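Local coordinates for protein putative oxidoreductase (Salmonella enterica subsp. enterica serovar Typhimurium, PDB 3NX4) that binds NADP and probably catalyses the NADPH-dependent reduction of acryloyl-CoA, as a member of the medium-chain dehydrogenase/reductase family, at residues 127-132 with 277-282. Sequence-based numbering, arbitrary orientation.
With NAP (NADP nicotinamide-adenine-dinucleotide phosphate), chain C.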
ATOM      1  N   ALA A 127       0.356  -0.054 -21.675  1.00 26.34           N
ATOM      2  CA  ALA A 127       1.611  -0.068 -20.923  1.00 27.36           C
ATOM      3  C   ALA A 127       1.973   1.330 -20.444  1.00 25.27           C
ATOM      4  O   ALA A 127       2.256   1.541 -19.266  1.00 27.33           O
ATOM      5  CB  ALA A 127       2.762  -0.648 -21.788  1.00 22.92           C
ATOM      6  N   GLY A 128       1.977   2.283 -21.370  1.00 22.82           N
ATOM      7  CA  GLY A 128       2.356   3.649 -21.053  1.00 26.78           C
ATOM      8  C   GLY A 128       1.319   4.371 -20.197  1.00 27.53           C
ATOM      9  O   GLY A 128       1.664   5.151 -19.312  1.00 23.21           O
ATOM     10  N   PHE A 129       0.044   4.118 -20.467  1.00 21.45           N
ATOM     11  CA  PHE A 129      -1.033   4.669 -19.652  1.00 20.56           C
ATOM     12  C   PHE A 129      -0.871   4.194 -18.203  1.00 23.70           C
ATOM     13  O   PHE A 129      -0.954   4.981 -17.263  1.00 27.38           O
ATOM     14  CB  PHE A 129      -2.377   4.234 -20.255  1.00 22.98           C
ATOM     15  CG  PHE A 129      -3.581   4.585 -19.424  1.00 28.02           C
ATOM     16  CD1 PHE A 129      -4.117   5.873 -19.450  1.00 26.33           C
ATOM     17  CD2 PHE A 129      -4.226   3.609 -18.677  1.00 26.39           C
ATOM     18  CE1 PHE A 129      -5.243   6.192 -18.698  1.00 26.37           C
ATOM     19  CE2 PHE A 129      -5.372   3.917 -17.932  1.00 31.42           C
ATOM     20  CZ  PHE A 129      -5.872   5.211 -17.937  1.00 27.83           C
ATOM     21  N   THR A 130      -0.592   2.906 -18.038  1.00 24.91           N
ATOM     22  CA  THR A 130      -0.274   2.329 -16.736  1.00 26.02           C
ATOM     23  C   THR A 130       0.967   2.962 -16.061  1.00 23.73           C
ATOM     24  O   THR A 130       0.961   3.236 -14.860  1.00 27.74           O
ATOM     25  CB  THR A 130      -0.068   0.811 -16.875  1.00 28.31           C
ATOM     26  OG1 THR A 130      -1.255   0.226 -17.425  1.00 28.29           O
ATOM     27  CG2 THR A 130       0.219   0.171 -15.513  1.00 30.08           C
ATOM     28  N   ALA A 131       2.039   3.168 -16.813  1.00 23.73           N
ATOM     29  CA  ALA A 131       3.226   3.803 -16.239  1.00 21.77           C
ATOM     30  C   ALA A 131       2.849   5.174 -15.698  1.00 20.05           C
ATOM     31  O   ALA A 131       3.322   5.590 -14.625  1.00 22.17           O
ATOM     32  CB  ALA A 131       4.314   3.947 -17.275  1.00 20.33           C
HETATM   33  N   MSE A 132       1.999   5.880 -16.451  1.00 22.60           N
HETATM   34  CA  MSE A 132       1.575   7.209 -16.040  1.00 23.85           C
HETATM   35  C   MSE A 132       0.765   7.132 -14.737  1.00 25.35           C
HETATM   36  O   MSE A 132       0.974   7.927 -13.819  1.00 22.45           O
HETATM   37  CB  MSE A 132       0.768   7.898 -17.143  1.00 24.38           C
HETATM   38  CG  MSE A 132       0.506   9.370 -16.864  1.00 28.57           C
HETATM   39 SE   MSE A 132       2.130  10.490 -16.963  0.75 36.90          SE
HETATM   40  CE  MSE A 132       2.108  11.070 -15.219  1.00 15.89           C
ATOM     41  N   GLU A 277      -6.952  12.616 -17.098  1.00 29.15           N
ATOM     42  CA  GLU A 277      -5.781  13.283 -16.545  0.50 28.80           C
ATOM     43  C   GLU A 277      -4.492  12.582 -16.994  1.00 29.89           C
ATOM     44  O   GLU A 277      -3.509  13.221 -17.358  1.00 29.85           O
ATOM     45  CB  GLU A 277      -5.877  13.290 -15.021  0.50 31.41           C
ATOM     46  CG  GLU A 277      -4.804  14.085 -14.306  0.50 35.94           C
ATOM     47  CD  GLU A 277      -4.988  14.067 -12.792  0.50 48.18           C
ATOM     48  OE1 GLU A 277      -5.946  13.421 -12.309  0.50 44.80           O
ATOM     49  OE2 GLU A 277      -4.175  14.698 -12.085  0.50 57.75           O
ATOM     50  N   ALA A 278      -4.503  11.254 -16.956  1.00 28.61           N
ATOM     51  CA  ALA A 278      -3.303  10.502 -17.311  1.00 30.50           C
ATOM     52  C   ALA A 278      -2.908  10.810 -18.761  1.00 30.64           C
ATOM     53  O   ALA A 278      -1.744  11.091 -19.052  1.00 27.16           O
ATOM     54  CB  ALA A 278      -3.520   9.011 -17.105  1.00 27.12           C
ATOM     55  N   TRP A 279      -3.880  10.774 -19.673  1.00 27.43           N
ATOM     56  CA  TRP A 279      -3.583  11.049 -21.082  1.00 32.13           C
ATOM     57  C   TRP A 279      -3.027  12.459 -21.267  1.00 28.33           C
ATOM     58  O   TRP A 279      -2.030  12.657 -21.945  1.00 31.73           O
ATOM     59  CB  TRP A 279      -4.808  10.798 -21.985  1.00 32.42           C
ATOM     60  CG  TRP A 279      -5.027   9.339 -22.219  1.00 28.46           C
ATOM     61  CD1 TRP A 279      -6.026   8.565 -21.697  1.00 31.46           C
ATOM     62  CD2 TRP A 279      -4.186   8.454 -22.981  1.00 27.84           C
ATOM     63  NE1 TRP A 279      -5.876   7.262 -22.109  1.00 29.08           N
ATOM     64  CE2 TRP A 279      -4.751   7.164 -22.891  1.00 26.72           C
ATOM     65  CE3 TRP A 279      -3.024   8.632 -23.746  1.00 25.33           C
ATOM     66  CZ2 TRP A 279      -4.198   6.058 -23.537  1.00 27.07           C
ATOM     67  CZ3 TRP A 279      -2.466   7.521 -24.391  1.00 28.15           C
ATOM     68  CH2 TRP A 279      -3.055   6.254 -24.279  1.00 30.42           C
ATOM     69  N   ALA A 280      -3.664  13.436 -20.636  1.00 32.47           N
ATOM     70  CA  ALA A 280      -3.155  14.799 -20.683  1.00 29.49           C
ATOM     71  C   ALA A 280      -1.708  14.883 -20.162  1.00 30.87           C
ATOM     72  O   ALA A 280      -0.886  15.594 -20.732  1.00 33.28           O
ATOM     73  CB  ALA A 280      -4.069  15.728 -19.895  1.00 31.77           C
ATOM     74  N   ARG A 281      -1.398  14.160 -19.086  1.00 25.32           N
ATOM     75  CA  ARG A 281      -0.038  14.186 -18.518  1.00 26.65           C
ATOM     76  C   ARG A 281       0.977  13.529 -19.459  1.00 32.81           C
ATOM     77  O   ARG A 281       2.099  14.015 -19.619  1.00 33.06           O
ATOM     78  CB  ARG A 281       0.014  13.504 -17.139  1.00 22.37           C
ATOM     79  CG  ARG A 281      -0.596  14.332 -15.973  1.00 24.65           C
ATOM     80  CD  ARG A 281       0.314  15.469 -15.521  1.00 30.52           C
ATOM     81  NE  ARG A 281       1.679  15.024 -15.205  1.00 30.94           N
ATOM     82  CZ  ARG A 281       2.072  14.574 -14.014  1.00 32.33           C
ATOM     83  NH1 ARG A 281       1.207  14.512 -13.012  1.00 27.25           N
ATOM     84  NH2 ARG A 281       3.338  14.194 -13.820  1.00 28.55           N
ATOM     85  N   LEU A 282       0.583  12.418 -20.069  1.00 28.81           N
ATOM     86  CA  LEU A 282       1.432  11.745 -21.047  1.00 30.95           C
ATOM     87  C   LEU A 282       1.822  12.679 -22.196  1.00 34.36           C
ATOM     88  O   LEU A 282       2.988  12.763 -22.572  1.00 29.08           O
ATOM     89  CB  LEU A 282       0.732  10.494 -21.589  1.00 30.15           C
ATOM     90  CG  LEU A 282       0.749   9.293 -20.631  1.00 24.84           C
ATOM     91  CD1 LEU A 282      -0.341   8.316 -21.027  1.00 28.59           C
ATOM     92  CD2 LEU A 282       2.129   8.609 -20.622  1.00 26.34           C
TER
HETATM   93  PA  NAP C 330       6.732  -6.480 -20.718  1.00 31.99           P
HETATM   94  O1A NAP C 330       6.958  -5.511 -21.803  1.00 26.49           O
HETATM   95  O2A NAP C 330       6.818  -7.911 -21.051  1.00 27.01           O
HETATM   96  O5B NAP C 330       7.668  -6.134 -19.470  1.00 29.04           O
HETATM   97  C5B NAP C 330       7.840  -7.094 -18.465  1.00 27.15           C
HETATM   98  C4B NAP C 330       9.308  -7.005 -18.073  1.00 28.79           C
HETATM   99  O4B NAP C 330       9.514  -7.780 -16.924  1.00 28.76           O
HETATM  100  C3B NAP C 330      10.237  -7.564 -19.153  1.00 34.01           C
HETATM  101  O3B NAP C 330      10.673  -6.535 -20.020  1.00 30.15           O
HETATM  102  C2B NAP C 330      11.398  -8.112 -18.346  1.00 29.24           C
HETATM  103  O2B NAP C 330      12.303  -7.053 -18.146  1.00 29.76           O
HETATM  104  C1B NAP C 330      10.772  -8.438 -17.001  1.00 33.31           C
HETATM  105  N9A NAP C 330      10.522  -9.878 -16.845  1.00 30.79           N
HETATM  106  C8A NAP C 330       9.944 -10.730 -17.754  1.00 39.82           C
HETATM  107  N7A NAP C 330       9.880 -11.962 -17.191  1.00 40.75           N
HETATM  108  C5A NAP C 330      10.390 -11.899 -15.944  1.00 37.44           C
HETATM  109  C6A NAP C 330      10.569 -12.851 -14.948  1.00 42.47           C
HETATM  110  N6A NAP C 330      10.204 -14.114 -15.134  1.00 52.13           N
HETATM  111  N1A NAP C 330      11.128 -12.473 -13.753  1.00 41.38           N
HETATM  112  C2A NAP C 330      11.515 -11.166 -13.546  1.00 40.75           C
HETATM  113  N3A NAP C 330      11.344 -10.224 -14.539  1.00 36.41           N
HETATM  114  C4A NAP C 330      10.793 -10.591 -15.716  1.00 32.99           C
HETATM  115  O3  NAP C 330       5.259  -6.247 -20.094  1.00 29.03           O
HETATM  116  PN  NAP C 330       4.415  -4.893 -19.946  1.00 30.80           P
HETATM  117  O1N NAP C 330       3.426  -4.781 -21.042  1.00 30.99           O
HETATM  118  O2N NAP C 330       5.394  -3.802 -19.737  1.00 25.55           O
HETATM  119  O5D NAP C 330       3.657  -5.237 -18.567  1.00 33.41           O
HETATM  120  C5D NAP C 330       4.426  -5.413 -17.401  1.00 38.30           C
HETATM  121  C4D NAP C 330       3.581  -6.083 -16.329  1.00 37.89           C
HETATM  122  O4D NAP C 330       2.550  -5.197 -15.966  1.00 37.65           O
HETATM  123  C3D NAP C 330       2.906  -7.341 -16.847  1.00 41.24           C
HETATM  124  O3D NAP C 330       2.853  -8.295 -15.809  1.00 37.40           O
HETATM  125  C2D NAP C 330       1.505  -6.891 -17.193  1.00 47.46           C
HETATM  126  O2D NAP C 330       0.574  -7.934 -17.041  1.00 48.88           O
HETATM  127  C1D NAP C 330       1.294  -5.817 -16.145  1.00 42.09           C
HETATM  128  N1N NAP C 330       0.306  -4.797 -16.516  1.00 43.08           N
HETATM  129  C2N NAP C 330      -0.802  -4.665 -15.730  1.00 45.31           C
HETATM  130  C3N NAP C 330      -1.770  -3.704 -16.005  1.00 45.23           C
HETATM  131  C7N NAP C 330      -2.644  -3.269 -14.860  1.00 43.84           C
HETATM  132  O7N NAP C 330      -3.970  -2.874 -15.097  1.00 45.43           O
HETATM  133  N7N NAP C 330      -2.128  -3.274 -13.636  1.00 30.44           N
HETATM  134  C4N NAP C 330      -1.595  -2.865 -17.105  1.00 43.24           C
HETATM  135  C5N NAP C 330      -0.451  -3.006 -17.904  1.00 42.25           C
HETATM  136  C6N NAP C 330       0.501  -3.974 -17.589  1.00 36.80           C
HETATM  137  P2B NAP C 330      13.901  -7.325 -18.098  1.00 31.82           P
HETATM  138  O1X NAP C 330      14.576  -5.988 -18.229  1.00 27.70           O
HETATM  139  O2X NAP C 330      14.266  -7.956 -16.775  1.00 31.54           O
HETATM  140  O3X NAP C 330      14.254  -8.232 -19.246  1.00 36.30           O
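Phe-129 and Met-132 of helix 118-140 meet Ala-278, Trp-279, Arg-281 and Leu-282 of helix 272-285 in a largely apolar, mostly buried helix-helix crossing beside the NADP site. The local axes run nearly perpendicular, at 98°, and approach to 9.4 Å. Phe-129 has CG anti to the backbone N (chi1 173°), which carries its ring out to the indole of Trp-279. The Phe-129 ring and the five-membered ring of that indole are nearly parallel, 24° apart, but strongly displaced: only the CD1 side of Phe-129 reaches over the rim of one indole face, 3.5 Å from Trp-279 NE1. Ala-278 CB approaches the same phenyl ring obliquely, 3.7 Å from Phe-129 CE1. Leu-282 lies between Gly-128 and Met-132 and touches both, its CG 3.8 Å from Met-132 CB and its CD2 3.7 Å from Gly-128 O, where the glycine brings no side chain of its own. Met-132, a selenomethionine, bends twice along its chain, at chi2 and chi3, so that its selenium passes Arg-281 CB and its methyl CE lies over one guanidinium face, 3.6 Å from Arg-281 NH2. That guanidinium is held by salt bridges from NE to Asp-285 and from NH1 to Glu-139. No hydrogen bond joins the two segments. Thr-130 points away from the crossing and places OG1 3.1 Å from C4N of the nicotinamide, while also hydrogen-bonding Thr-126 O. This turn of helix 118-140 therefore lies between the nicotinamide and helix 272-285; Met-132 and Ala-131 also touch helix 158-169 of the Rossmann domain, and Phe-129 and Trp-279 reach strand 82-86.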